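Local coordinates for cryptochrome DASH (Arabidopsis thaliana, PDB 2J4D), which repairs cyclobutane pyrimidine dimers in single-stranded DNA with the help of FAD and a folate light antenna, and may also act as a photoreceptor, at residues Ala254-Val259 with Pro299-Glu304; Phe260-Lys265 with Thr286-Trp291; Gly372-Asp377 with His480-Leu485; Leu471-Lys476 with Arg484-Asp489. All blocks are in the same frame, centred on the assembly; numbering follows the deposited sequence.

Interaction 1: Ala254-Val259 with Pro299-Glu304; sequences AGVGRV and PRFIYE
V259 and I302 mark where helices 252-265 and 299-312 come nearest in backbone, their CA atoms 7.5 Å apart. The two short helical segments run in roughly the same direction, with 29° between their axes, and these axes come no nearer than 11.6 Å, so the gap has to be bridged by side chains. F301 does most of this. Its ring, with CG anti to the backbone N (chi1 161°), is carried toward the other helix and puts CE2 against two valines almost one turn apart. V259 CG2 lies 3.9 Å from F301 CE2, the two side chains sliding past each other in opposite directions. The side chains of V256 and F301 cross at about a right angle, with V256 CG1 4.1 Å from F301 CE2. Both methyls approach the ring obliquely. This is buried apolar helix-helix packing in the helical part of the photolyase/cryptochrome fold, close to the FAD pocket: V259 also touches F288, and I302 rests on L292 and L326. Beside the ring contact, I302 CG1 only grazes V259 CG2, at 4.5 Å. Y26 of helix 12-26 meets the F301 ring steeply, while R258, on the same helix as the valines, is turned to E261 and T286.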
# COMPACT_ATOMS: atom_id res chain seq x y z
N ALA A 254 7.92 12.57 -1.32
CA ALA A 254 6.77 12.76 -2.20
C ALA A 254 5.49 12.45 -1.45
O ALA A 254 4.46 13.10 -1.65
CB ALA A 254 6.90 11.86 -3.44
N GLY A 255 5.54 11.46 -0.56
CA GLY A 255 4.36 11.11 0.20
C GLY A 255 3.85 12.22 1.09
O GLY A 255 2.66 12.54 1.08
N VAL A 256 4.73 12.81 1.90
CA VAL A 256 4.27 13.89 2.76
C VAL A 256 3.90 15.08 1.88
O VAL A 256 3.08 15.92 2.26
CB VAL A 256 5.32 14.29 3.82
CG1 VAL A 256 5.69 13.06 4.66
CG2 VAL A 256 6.54 14.90 3.17
N GLY A 257 4.48 15.14 0.69
CA GLY A 257 4.16 16.21 -0.24
C GLY A 257 2.71 16.08 -0.69
O GLY A 257 2.02 17.08 -0.87
N ARG A 258 2.25 14.84 -0.88
CA ARG A 258 0.87 14.60 -1.30
C ARG A 258 -0.11 14.90 -0.17
O ARG A 258 -1.22 15.39 -0.42
CB ARG A 258 0.69 13.16 -1.81
CG ARG A 258 -0.75 12.77 -2.18
CD ARG A 258 -1.38 13.72 -3.23
NE ARG A 258 -2.78 13.37 -3.44
CZ ARG A 258 -3.60 13.98 -4.30
NH1 ARG A 258 -3.16 14.99 -5.05
NH2 ARG A 258 -4.86 13.57 -4.40
N VAL A 259 0.28 14.60 1.07
CA VAL A 259 -0.59 14.90 2.20
C VAL A 259 -0.75 16.43 2.24
O VAL A 259 -1.85 16.96 2.39
CB VAL A 259 0.01 14.39 3.54
CG1 VAL A 259 -0.80 14.92 4.70
CG2 VAL A 259 -0.03 12.87 3.58
N PRO A 299 -0.37 6.31 9.19
CA PRO A 299 -1.68 6.81 9.60
C PRO A 299 -1.67 7.69 10.84
O PRO A 299 -2.53 8.56 10.98
CB PRO A 299 -2.51 5.53 9.77
CG PRO A 299 -1.50 4.48 10.06
CD PRO A 299 -0.35 4.84 9.16
N ARG A 300 -0.71 7.49 11.74
CA ARG A 300 -0.68 8.35 12.92
C ARG A 300 -0.32 9.75 12.49
O ARG A 300 -0.84 10.72 13.02
CB ARG A 300 0.31 7.82 13.97
CG ARG A 300 -0.18 6.53 14.60
CD ARG A 300 0.67 6.10 15.79
NE ARG A 300 2.07 5.95 15.43
CZ ARG A 300 2.89 5.08 16.01
NH1 ARG A 300 2.44 4.29 16.98
NH2 ARG A 300 4.16 5.00 15.63
N PHE A 301 0.58 9.85 11.51
CA PHE A 301 0.97 11.15 10.96
C PHE A 301 -0.25 11.78 10.26
O PHE A 301 -0.58 12.95 10.50
CB PHE A 301 2.11 10.96 9.95
CG PHE A 301 2.29 12.11 9.01
CD1 PHE A 301 2.69 13.36 9.48
CD2 PHE A 301 2.05 11.96 7.65
CE1 PHE A 301 2.85 14.44 8.61
CE2 PHE A 301 2.20 13.03 6.76
CZ PHE A 301 2.60 14.27 7.24
N ILE A 302 -0.91 11.01 9.41
CA ILE A 302 -2.08 11.51 8.70
C ILE A 302 -3.14 12.02 9.68
O ILE A 302 -3.73 13.08 9.46
CB ILE A 302 -2.70 10.43 7.78
CG1 ILE A 302 -1.72 10.07 6.66
CG2 ILE A 302 -4.02 10.95 7.16
CD1 ILE A 302 -2.07 8.80 5.89
N TYR A 303 -3.37 11.27 10.75
CA TYR A 303 -4.35 11.66 11.76
C TYR A 303 -4.02 13.01 12.38
O TYR A 303 -4.89 13.86 12.57
CB TYR A 303 -4.44 10.59 12.85
CG TYR A 303 -5.37 10.96 13.98
CD1 TYR A 303 -6.74 11.15 13.76
CD2 TYR A 303 -4.89 11.15 15.28
CE1 TYR A 303 -7.60 11.52 14.80
CE2 TYR A 303 -5.74 11.51 16.33
CZ TYR A 303 -7.09 11.69 16.08
OH TYR A 303 -7.93 12.07 17.10
N GLU A 304 -2.75 13.22 12.71
CA GLU A 304 -2.36 14.48 13.31
C GLU A 304 -2.54 15.63 12.33
O GLU A 304 -2.86 16.74 12.73
CB GLU A 304 -0.92 14.42 13.81
CG GLU A 304 -0.80 13.60 15.09
CD GLU A 304 0.51 13.82 15.82
OE1 GLU A 304 1.32 12.87 15.90
OE2 GLU A 304 0.73 14.94 16.33

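Interaction 2: Phe260-Lys265 with Thr286-Trp291; sequences FEYFWK and TKFSPW. With FAD (flavin-adenine dinucleotide), chain C.
T286 and Y262 meet through a CH-pi contact: CA of T286 stands over the face of the Y262 ring, 3.8 Å from its centroid and only 7° off the ring normal. The methyl CG2 of T286 adds a touch on Y262 CE2 at 3.6 Å. With CG anti to the backbone N (chi1 -170°), the Y262 ring is carried toward T286. Putting an alanine here would probably take away the ring face under T286 CA and leave the phosphate-binding turn less firmly backed. The aromatic contact is between F263 and F288, whose planes are inclined at 58° in an oblique pair; at the edge of the F288 ring, F263 CE1 lies 3.6 Å from F288 CZ. The hydrogen bonds lie on the cofactor side. T286 OG1 accepts from F288 N (3.1 Å), closing an ST turn, and donates to FAD O1A at 2.7 Å. T286 N bonds to O1A as well, so two donors of one residue grip this phosphate oxygen, while K287 N reaches FAD O2P at 2.9 Å and S289 N reaches O1P at 3.1 Å. Beyond these, S289 OG bonds to D422. Backbone amides closing on the FAD diphosphate, with the aromatic end of helix 252-265 packed behind them, form part of the FAD site of this class-1 photolyase family member.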
# COMPACT_ATOMS: atom_id res chain seq x y z
N PHE A 260 0.37 17.14 2.08
CA PHE A 260 0.33 18.59 2.07
C PHE A 260 -0.53 19.09 0.90
O PHE A 260 -1.39 19.96 1.06
CB PHE A 260 1.75 19.14 1.92
CG PHE A 260 1.82 20.60 1.61
CD1 PHE A 260 1.57 21.55 2.59
CD2 PHE A 260 2.10 21.02 0.31
CE1 PHE A 260 1.61 22.91 2.28
CE2 PHE A 260 2.14 22.38 -0.01
CZ PHE A 260 1.89 23.32 0.98
N GLU A 261 -0.29 18.53 -0.27
CA GLU A 261 -1.01 18.94 -1.47
C GLU A 261 -2.53 18.77 -1.40
O GLU A 261 -3.29 19.69 -1.72
CB GLU A 261 -0.47 18.16 -2.67
CG GLU A 261 -1.13 18.51 -3.99
CD GLU A 261 -0.53 17.74 -5.14
OE1 GLU A 261 -0.87 16.55 -5.32
OE2 GLU A 261 0.30 18.33 -5.87
N TYR A 262 -2.97 17.59 -0.98
CA TYR A 262 -4.39 17.28 -0.90
C TYR A 262 -5.09 18.02 0.24
O TYR A 262 -6.16 18.60 0.05
CB TYR A 262 -4.59 15.77 -0.73
CG TYR A 262 -6.03 15.35 -0.86
CD1 TYR A 262 -6.68 15.39 -2.10
CD2 TYR A 262 -6.77 14.95 0.25
CE1 TYR A 262 -8.03 15.06 -2.22
CE2 TYR A 262 -8.12 14.62 0.14
CZ TYR A 262 -8.74 14.68 -1.10
OH TYR A 262 -10.08 14.38 -1.21
N PHE A 263 -4.49 18.00 1.42
CA PHE A 263 -5.06 18.65 2.58
C PHE A 263 -4.98 20.17 2.56
O PHE A 263 -6.00 20.87 2.66
CB PHE A 263 -4.35 18.20 3.87
CG PHE A 263 -4.75 16.84 4.36
CD1 PHE A 263 -5.50 15.98 3.56
CD2 PHE A 263 -4.36 16.41 5.63
CE1 PHE A 263 -5.84 14.70 4.01
CE2 PHE A 263 -4.70 15.14 6.09
CZ PHE A 263 -5.44 14.28 5.28
N TRP A 264 -3.76 20.68 2.44
CA TRP A 264 -3.52 22.10 2.54
C TRP A 264 -3.49 22.96 1.29
O TRP A 264 -4.28 23.89 1.17
CB TRP A 264 -2.24 22.30 3.35
CG TRP A 264 -2.28 21.57 4.68
CD1 TRP A 264 -1.74 20.34 4.97
CD2 TRP A 264 -2.94 22.00 5.88
NE1 TRP A 264 -2.03 19.98 6.27
CE2 TRP A 264 -2.77 20.98 6.85
CE3 TRP A 264 -3.67 23.15 6.22
CZ2 TRP A 264 -3.29 21.08 8.14
CZ3 TRP A 264 -4.20 23.25 7.52
CH2 TRP A 264 -4.00 22.22 8.46
N LYS A 265 -2.57 22.67 0.37
CA LYS A 265 -2.47 23.48 -0.84
C LYS A 265 -3.78 23.52 -1.62
O LYS A 265 -4.26 24.60 -1.98
CB LYS A 265 -1.35 22.95 -1.74
CG LYS A 265 -1.13 23.82 -2.97
CD LYS A 265 0.02 23.31 -3.82
CE LYS A 265 0.09 24.08 -5.14
NZ LYS A 265 1.17 23.57 -6.02
N THR A 286 -7.72 11.02 -1.63
CA THR A 286 -6.38 11.34 -1.15
C THR A 286 -5.23 10.80 -1.99
O THR A 286 -4.18 11.44 -2.07
CB THR A 286 -6.13 10.83 0.30
OG1 THR A 286 -6.03 9.40 0.28
CG2 THR A 286 -7.24 11.28 1.25
N LYS A 287 -5.43 9.64 -2.60
CA LYS A 287 -4.39 8.97 -3.37
C LYS A 287 -3.19 8.64 -2.45
O LYS A 287 -2.05 8.53 -2.90
CB LYS A 287 -3.93 9.84 -4.54
CG LYS A 287 -5.05 10.20 -5.51
CD LYS A 287 -5.75 8.95 -6.05
CE LYS A 287 -6.81 9.31 -7.11
NZ LYS A 287 -7.83 10.28 -6.59
N PHE A 288 -3.45 8.46 -1.16
CA PHE A 288 -2.35 8.15 -0.23
C PHE A 288 -1.91 6.68 -0.26
O PHE A 288 -0.82 6.34 0.20
CB PHE A 288 -2.73 8.43 1.24
CG PHE A 288 -3.04 9.88 1.55
CD1 PHE A 288 -2.61 10.91 0.73
CD2 PHE A 288 -3.73 10.20 2.73
CE1 PHE A 288 -2.86 12.25 1.07
CE2 PHE A 288 -3.99 11.52 3.08
CZ PHE A 288 -3.56 12.55 2.25
N SER A 289 -2.76 5.80 -0.80
CA SER A 289 -2.48 4.37 -0.75
C SER A 289 -1.11 3.81 -1.11
O SER A 289 -0.59 2.95 -0.39
CB SER A 289 -3.56 3.60 -1.52
OG SER A 289 -3.53 3.91 -2.90
N PRO A 290 -0.48 4.28 -2.21
CA PRO A 290 0.83 3.70 -2.50
C PRO A 290 1.88 4.01 -1.43
O PRO A 290 2.70 3.15 -1.10
CB PRO A 290 1.20 4.32 -3.86
CG PRO A 290 -0.15 4.66 -4.47
CD PRO A 290 -0.90 5.20 -3.27
N TRP A 291 1.85 5.22 -0.89
CA TRP A 291 2.81 5.59 0.15
C TRP A 291 2.52 4.87 1.46
O TRP A 291 3.43 4.55 2.23
CB TRP A 291 2.82 7.11 0.35
CG TRP A 291 3.40 7.81 -0.83
CD1 TRP A 291 4.72 7.91 -1.17
CD2 TRP A 291 2.67 8.50 -1.84
NE1 TRP A 291 4.86 8.63 -2.34
CE2 TRP A 291 3.61 9.00 -2.77
CE3 TRP A 291 1.31 8.75 -2.06
CZ2 TRP A 291 3.24 9.74 -3.90
CZ3 TRP A 291 0.93 9.48 -3.18
CH2 TRP A 291 1.89 9.97 -4.08
PA FAD C . -9.09 7.04 -0.18
O1A FAD C . -8.45 8.37 -0.24
O2A FAD C . -10.54 6.92 -0.47
O5B FAD C . -8.84 6.37 1.25
C5B FAD C . -7.76 6.82 2.10
C4B FAD C . -6.99 5.59 2.58
O4B FAD C . -7.89 4.73 3.29
C3B FAD C . -6.38 4.73 1.48
O3B FAD C . -5.17 5.25 0.98
C2B FAD C . -6.27 3.41 2.18
O2B FAD C . -5.07 3.22 2.90
C1B FAD C . -7.53 3.36 3.05
N9A FAD C . -8.69 2.67 2.45
C8A FAD C . -9.76 3.23 1.78
N7A FAD C . -10.64 2.33 1.37
C5A FAD C . -10.13 1.13 1.80
C6A FAD C . -10.60 -0.20 1.67
N6A FAD C . -11.73 -0.54 1.07
N1A FAD C . -9.82 -1.21 2.22
C2A FAD C . -8.64 -0.90 2.85
N3A FAD C . -8.13 0.34 3.01
C4A FAD C . -8.91 1.32 2.46
N1 FAD C . -6.05 -0.84 -0.91
C2 FAD C . -4.70 -0.96 -0.65
O2 FAD C . -4.12 -0.17 0.08
N3 FAD C . -4.00 -2.03 -1.24
C4 FAD C . -4.59 -2.97 -2.08
O4 FAD C . -3.91 -3.89 -2.58
C4X FAD C . -5.97 -2.84 -2.35
N5 FAD C . -6.65 -3.74 -3.19
C5X FAD C . -8.03 -3.67 -3.35
C6 FAD C . -8.72 -4.64 -4.09
C7 FAD C . -10.12 -4.60 -4.27
C7M FAD C . -10.79 -5.68 -5.08
C8 FAD C . -10.85 -3.51 -3.68
C8M FAD C . -12.36 -3.38 -3.83
C9 FAD C . -10.18 -2.52 -2.93
C9A FAD C . -8.76 -2.58 -2.75
N10 FAD C . -8.05 -1.59 -2.00
C10 FAD C . -6.67 -1.75 -1.74
C1' FAD C . -8.80 -0.60 -1.16
C2' FAD C . -9.12 0.76 -1.80
O2' FAD C . -9.74 0.56 -3.06
C3' FAD C . -7.83 1.57 -1.98
O3' FAD C . -7.15 1.72 -0.72
C4' FAD C . -8.04 2.99 -2.52
O4' FAD C . -8.63 2.95 -3.82
C5' FAD C . -6.69 3.69 -2.59
O5' FAD C . -6.86 5.03 -3.07
P FAD C . -7.00 6.32 -2.17
O1P FAD C . -5.75 6.38 -1.39
O2P FAD C . -7.26 7.49 -3.04
O3P FAD C . -8.32 6.16 -1.29

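Interaction 3: Gly372-Asp377 with His480-Leu485; sequences GYPLID and HWPGRL
P374 and P482 turn toward each other, P374 CG lying 4.1 Å from P482 CD. Next to them P374 CD rests 4.0 Å from the carbonyl oxygen H480 O, so the ring of P374 is met by both side chain and backbone of residues 480-482. The tyrosine and tryptophan beside this pair are set differently. Y373 presents its ring edge, with CE1 4.0 Å from W481 CZ3, and the tryptophan meets that edge obliquely with a corner of its six-membered ring. In W481, CG is anti to the carbonyl carbon (chi1 -57°), and with this torsion the six-membered ring reaches Y373 although CB points away. The far end of Y373 is fixed by its OH, bonded to the carbonyl of V492, and its ring meets that of F400. H480 joins in through water: the molecule accepts from L375 N at 2.9 Å and lies 3.2 Å from H480 ND1, while H480 NE2 bonds to the carbonyl of D458. The L375 amide is thus satisfied by a water that also bonds to H480 on the other side. At the start of helix 374-386, Y373 holds the N-cap position, and D377 OD2 takes G372 N on its syn lone pair (3.0 Å). The arrangement is a loop with one proline, P482, packed on the N-terminal turn of helix 374-386, in the FAD-binding domain of the photolyase/cryptochrome family.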
# COMPACT_ATOMS: atom_id res chain seq x y z
N GLY A 372 -15.24 -5.74 -23.76
CA GLY A 372 -16.30 -5.18 -24.57
C GLY A 372 -17.18 -4.23 -23.77
O GLY A 372 -18.10 -3.62 -24.31
N TYR A 373 -16.91 -4.12 -22.48
CA TYR A 373 -17.68 -3.22 -21.62
C TYR A 373 -16.75 -2.10 -21.23
O TYR A 373 -15.80 -2.30 -20.46
CB TYR A 373 -18.17 -3.98 -20.39
CG TYR A 373 -19.15 -5.06 -20.74
CD1 TYR A 373 -20.49 -4.75 -20.98
CD2 TYR A 373 -18.75 -6.38 -20.84
CE1 TYR A 373 -21.40 -5.74 -21.32
CE2 TYR A 373 -19.66 -7.38 -21.19
CZ TYR A 373 -20.98 -7.05 -21.42
OH TYR A 373 -21.89 -8.03 -21.75
N PRO A 374 -16.99 -0.89 -21.76
CA PRO A 374 -16.14 0.27 -21.47
C PRO A 374 -15.81 0.50 -20.00
O PRO A 374 -14.64 0.71 -19.66
CB PRO A 374 -16.93 1.42 -22.09
CG PRO A 374 -17.57 0.76 -23.29
CD PRO A 374 -18.08 -0.53 -22.69
N LEU A 375 -16.81 0.45 -19.13
CA LEU A 375 -16.56 0.67 -17.71
C LEU A 375 -15.48 -0.28 -17.19
O LEU A 375 -14.56 0.14 -16.47
CB LEU A 375 -17.84 0.49 -16.90
CG LEU A 375 -17.72 0.85 -15.41
CD1 LEU A 375 -17.14 2.25 -15.27
CD2 LEU A 375 -19.09 0.76 -14.75
N ILE A 376 -15.58 -1.55 -17.55
CA ILE A 376 -14.60 -2.55 -17.13
C ILE A 376 -13.25 -2.30 -17.78
O ILE A 376 -12.23 -2.16 -17.08
CB ILE A 376 -15.03 -3.99 -17.51
CG1 ILE A 376 -16.41 -4.31 -16.92
CG2 ILE A 376 -13.98 -5.00 -17.03
CD1 ILE A 376 -16.52 -4.12 -15.40
N ASP A 377 -13.23 -2.23 -19.10
CA ASP A 377 -12.00 -2.05 -19.85
C ASP A 377 -11.19 -0.81 -19.49
O ASP A 377 -9.97 -0.88 -19.38
CB ASP A 377 -12.28 -2.05 -21.37
CG ASP A 377 -12.87 -3.37 -21.85
OD1 ASP A 377 -12.61 -4.41 -21.19
OD2 ASP A 377 -13.58 -3.38 -22.88
N HIS A 480 -21.29 4.40 -23.25
CA HIS A 480 -21.37 3.18 -22.46
C HIS A 480 -21.96 1.97 -23.17
O HIS A 480 -21.81 0.85 -22.70
CB HIS A 480 -22.10 3.45 -21.14
CG HIS A 480 -21.23 4.13 -20.13
ND1 HIS A 480 -20.08 3.54 -19.63
CD2 HIS A 480 -21.30 5.35 -19.56
CE1 HIS A 480 -19.49 4.38 -18.80
NE2 HIS A 480 -20.21 5.49 -18.74
N TRP A 481 -22.63 2.21 -24.29
CA TRP A 481 -23.20 1.12 -25.08
C TRP A 481 -22.96 1.51 -26.53
O TRP A 481 -23.89 1.84 -27.27
CB TRP A 481 -24.69 0.94 -24.77
CG TRP A 481 -24.90 0.68 -23.31
CD1 TRP A 481 -25.26 1.60 -22.36
CD2 TRP A 481 -24.63 -0.54 -22.60
NE1 TRP A 481 -25.21 1.03 -21.10
CE2 TRP A 481 -24.83 -0.28 -21.22
CE3 TRP A 481 -24.23 -1.82 -23.00
CZ2 TRP A 481 -24.65 -1.26 -20.24
CZ3 TRP A 481 -24.05 -2.80 -22.02
CH2 TRP A 481 -24.25 -2.51 -20.66
N PRO A 482 -21.69 1.49 -26.94
CA PRO A 482 -21.21 1.84 -28.28
C PRO A 482 -21.51 0.82 -29.37
O PRO A 482 -21.48 1.15 -30.55
CB PRO A 482 -19.71 2.00 -28.05
CG PRO A 482 -19.43 0.87 -27.10
CD PRO A 482 -20.57 0.98 -26.11
N GLY A 483 -21.79 -0.41 -28.97
CA GLY A 483 -22.06 -1.45 -29.95
C GLY A 483 -20.76 -2.12 -30.33
O GLY A 483 -19.68 -1.61 -30.05
N ARG A 484 -20.86 -3.26 -31.01
CA ARG A 484 -19.69 -4.05 -31.39
C ARG A 484 -18.76 -3.51 -32.49
O ARG A 484 -17.63 -3.99 -32.61
CB ARG A 484 -20.17 -5.46 -31.75
CG ARG A 484 -21.21 -5.98 -30.77
CD ARG A 484 -21.92 -7.20 -31.32
NE ARG A 484 -21.39 -8.45 -30.78
CZ ARG A 484 -21.72 -8.94 -29.59
NH1 ARG A 484 -22.58 -8.30 -28.82
NH2 ARG A 484 -21.17 -10.08 -29.17
N LEU A 485 -19.21 -2.54 -33.29
CA LEU A 485 -18.38 -1.99 -34.36
C LEU A 485 -17.60 -0.76 -33.93
O LEU A 485 -16.41 -0.63 -34.25
CB LEU A 485 -19.22 -1.62 -35.59
CG LEU A 485 -19.82 -2.76 -36.40
CD1 LEU A 485 -20.52 -2.18 -37.62
CD2 LEU A 485 -18.73 -3.74 -36.82
O HOH W 1 -19.69 0.33 -19.69

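Interaction 4: Leu471-Lys476 with Arg484-Asp489; sequences LRRLPK and RLMYMD
M486 and R473 are brought together by torsions on both sides. In M486 the chain runs out with CG anti to the carbonyl carbon (chi1 -71°) and bends at chi3, while R473 sets CG between its backbone N and carbonyl carbon (chi1 69°) and then extends from CG to NE, carrying the guanidinium to the methionine, the two side chains crossing at about a right angle. M486 SD approaches the R473 guanidinium obliquely, 3.5 Å from NH2. The sulfur also lies 3.7 Å from L474 CD2, so M486 sits against an arginine nitrogen and a leucine methyl at once. L474 CD2 stands over one face of the R473 guanidinium, 3.6 Å above its plane and displaced toward the rim, so the methyl touches both the guanidinium face and the sulfur. Deeper in, L471 CD2 meets Y487 CD1 obliquely at 4.0 Å. M488, from the same segment as Y487, lays its CE over a face of the tyrosine ring, off toward the rim. On the outer side R484 NE and D489 OD1 make a salt bridge of 2.9 Å; the carboxylate uses its anti lone pair and lies 33° out of the guanidinium plane. The contact closes the loop that runs from helix 462-467 to the short helix 483-486, with L471 and Y487 both touching P374 at the start of helix 374-386, and Y487 OH bonded to D377.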
# COMPACT_ATOMS: atom_id res chain seq x y z
N LEU A 471 -13.89 6.40 -27.98
CA LEU A 471 -15.26 6.69 -27.54
C LEU A 471 -15.48 8.19 -27.34
O LEU A 471 -16.61 8.64 -27.16
CB LEU A 471 -15.58 5.97 -26.22
CG LEU A 471 -15.34 4.47 -26.10
CD1 LEU A 471 -15.72 4.02 -24.70
CD2 LEU A 471 -16.17 3.72 -27.15
N ARG A 472 -14.39 8.95 -27.37
CA ARG A 472 -14.45 10.40 -27.16
C ARG A 472 -15.40 11.17 -28.06
O ARG A 472 -16.02 12.15 -27.63
CB ARG A 472 -13.05 11.00 -27.29
CG ARG A 472 -12.19 10.76 -26.07
CD ARG A 472 -10.75 11.19 -26.27
NE ARG A 472 -9.93 10.72 -25.16
CZ ARG A 472 -8.68 11.10 -24.93
NH1 ARG A 472 -8.08 11.97 -25.73
NH2 ARG A 472 -8.03 10.60 -23.89
N ARG A 473 -15.53 10.73 -29.31
CA ARG A 473 -16.39 11.41 -30.27
C ARG A 473 -17.87 11.14 -30.03
O ARG A 473 -18.72 11.99 -30.33
CB ARG A 473 -16.02 10.97 -31.68
CG ARG A 473 -16.37 9.52 -31.98
CD ARG A 473 -15.61 9.06 -33.20
NE ARG A 473 -16.11 7.78 -33.71
CZ ARG A 473 -17.34 7.60 -34.18
NH1 ARG A 473 -18.20 8.61 -34.20
NH2 ARG A 473 -17.70 6.41 -34.64
N LEU A 474 -18.18 9.97 -29.50
CA LEU A 474 -19.56 9.59 -29.24
C LEU A 474 -20.22 10.41 -28.15
O LEU A 474 -19.56 10.91 -27.23
CB LEU A 474 -19.63 8.12 -28.84
CG LEU A 474 -18.86 7.13 -29.70
CD1 LEU A 474 -18.94 5.76 -29.07
CD2 LEU A 474 -19.43 7.11 -31.11
N PRO A 475 -21.55 10.56 -28.23
CA PRO A 475 -22.29 11.32 -27.22
C PRO A 475 -22.44 10.33 -26.07
O PRO A 475 -22.17 9.14 -26.26
CB PRO A 475 -23.63 11.57 -27.91
CG PRO A 475 -23.83 10.28 -28.68
CD PRO A 475 -22.45 10.06 -29.29
N LYS A 476 -22.85 10.79 -24.89
CA LYS A 476 -23.04 9.84 -23.80
C LYS A 476 -24.03 8.85 -24.38
O LYS A 476 -24.44 8.98 -25.53
CB LYS A 476 -23.66 10.48 -22.57
CG LYS A 476 -23.75 11.98 -22.62
CD LYS A 476 -22.37 12.59 -22.63
CE LYS A 476 -22.41 14.00 -22.10
NZ LYS A 476 -21.06 14.44 -21.69
N ARG A 484 -20.86 -3.26 -31.01
CA ARG A 484 -19.69 -4.05 -31.39
C ARG A 484 -18.76 -3.51 -32.49
O ARG A 484 -17.63 -3.99 -32.61
CB ARG A 484 -20.17 -5.46 -31.75
CG ARG A 484 -21.21 -5.98 -30.77
CD ARG A 484 -21.92 -7.20 -31.32
NE ARG A 484 -21.39 -8.45 -30.78
CZ ARG A 484 -21.72 -8.94 -29.59
NH1 ARG A 484 -22.58 -8.30 -28.82
NH2 ARG A 484 -21.17 -10.08 -29.17
N LEU A 485 -19.21 -2.54 -33.29
CA LEU A 485 -18.38 -1.99 -34.36
C LEU A 485 -17.60 -0.76 -33.93
O LEU A 485 -16.41 -0.63 -34.25
CB LEU A 485 -19.22 -1.62 -35.59
CG LEU A 485 -19.82 -2.76 -36.40
CD1 LEU A 485 -20.52 -2.18 -37.62
CD2 LEU A 485 -18.73 -3.74 -36.82
N MET A 486 -18.26 0.16 -33.24
CA MET A 486 -17.56 1.35 -32.79
C MET A 486 -16.66 1.03 -31.60
O MET A 486 -15.74 1.78 -31.29
CB MET A 486 -18.56 2.46 -32.45
CG MET A 486 -19.21 3.02 -33.70
SD MET A 486 -20.31 4.38 -33.40
CE MET A 486 -21.66 3.52 -32.59
N TYR A 487 -16.94 -0.09 -30.94
CA TYR A 487 -16.09 -0.51 -29.83
C TYR A 487 -15.53 -1.89 -30.12
O TYR A 487 -14.53 -2.01 -30.82
CB TYR A 487 -16.83 -0.52 -28.49
CG TYR A 487 -15.88 -0.69 -27.32
CD1 TYR A 487 -14.67 0.01 -27.28
CD2 TYR A 487 -16.15 -1.59 -26.28
CE1 TYR A 487 -13.75 -0.19 -26.25
CE2 TYR A 487 -15.23 -1.80 -25.24
CZ TYR A 487 -14.04 -1.10 -25.24
OH TYR A 487 -13.10 -1.30 -24.24
N MET A 488 -16.18 -2.93 -29.61
CA MET A 488 -15.73 -4.30 -29.85
C MET A 488 -16.76 -5.29 -29.33
O MET A 488 -17.74 -4.89 -28.69
CB MET A 488 -14.39 -4.54 -29.14
CG MET A 488 -14.47 -4.48 -27.61
SD MET A 488 -12.86 -4.75 -26.81
CE MET A 488 -12.06 -3.21 -27.15
N ASP A 489 -16.55 -6.57 -29.61
CA ASP A 489 -17.48 -7.59 -29.15
C ASP A 489 -17.37 -7.72 -27.64
O ASP A 489 -16.34 -7.37 -27.05
CB ASP A 489 -17.16 -8.97 -29.75
CG ASP A 489 -17.50 -9.06 -31.23
OD1 ASP A 489 -18.66 -8.75 -31.61
OD2 ASP A 489 -16.62 -9.46 -32.01

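How the interactions relate
The four contacts form two pairs, one beside the FAD diphosphate and the other away from the cofactor contacts. Interactions 1 and 2 have centres 7 Å apart and share helix 252-265: R258 of interaction 1 probably hydrogen-bonds T286 O through NE (2.8 Å), and V259 packs on F288, so helix 252-265 backs the turn that holds the FAD diphosphate. Interactions 3 and 4, also with centres 7 Å apart, share R484 and L485, and P482 packs against Y487. The nearest atoms of interaction 3 are about 15 Å, and those of interaction 4 about 17 Å, from interaction 2; centre to centre, interactions 1 and 4 are about 41 Å apart. Along the chain, interaction 2 is nested inside the loop closed by interaction 1.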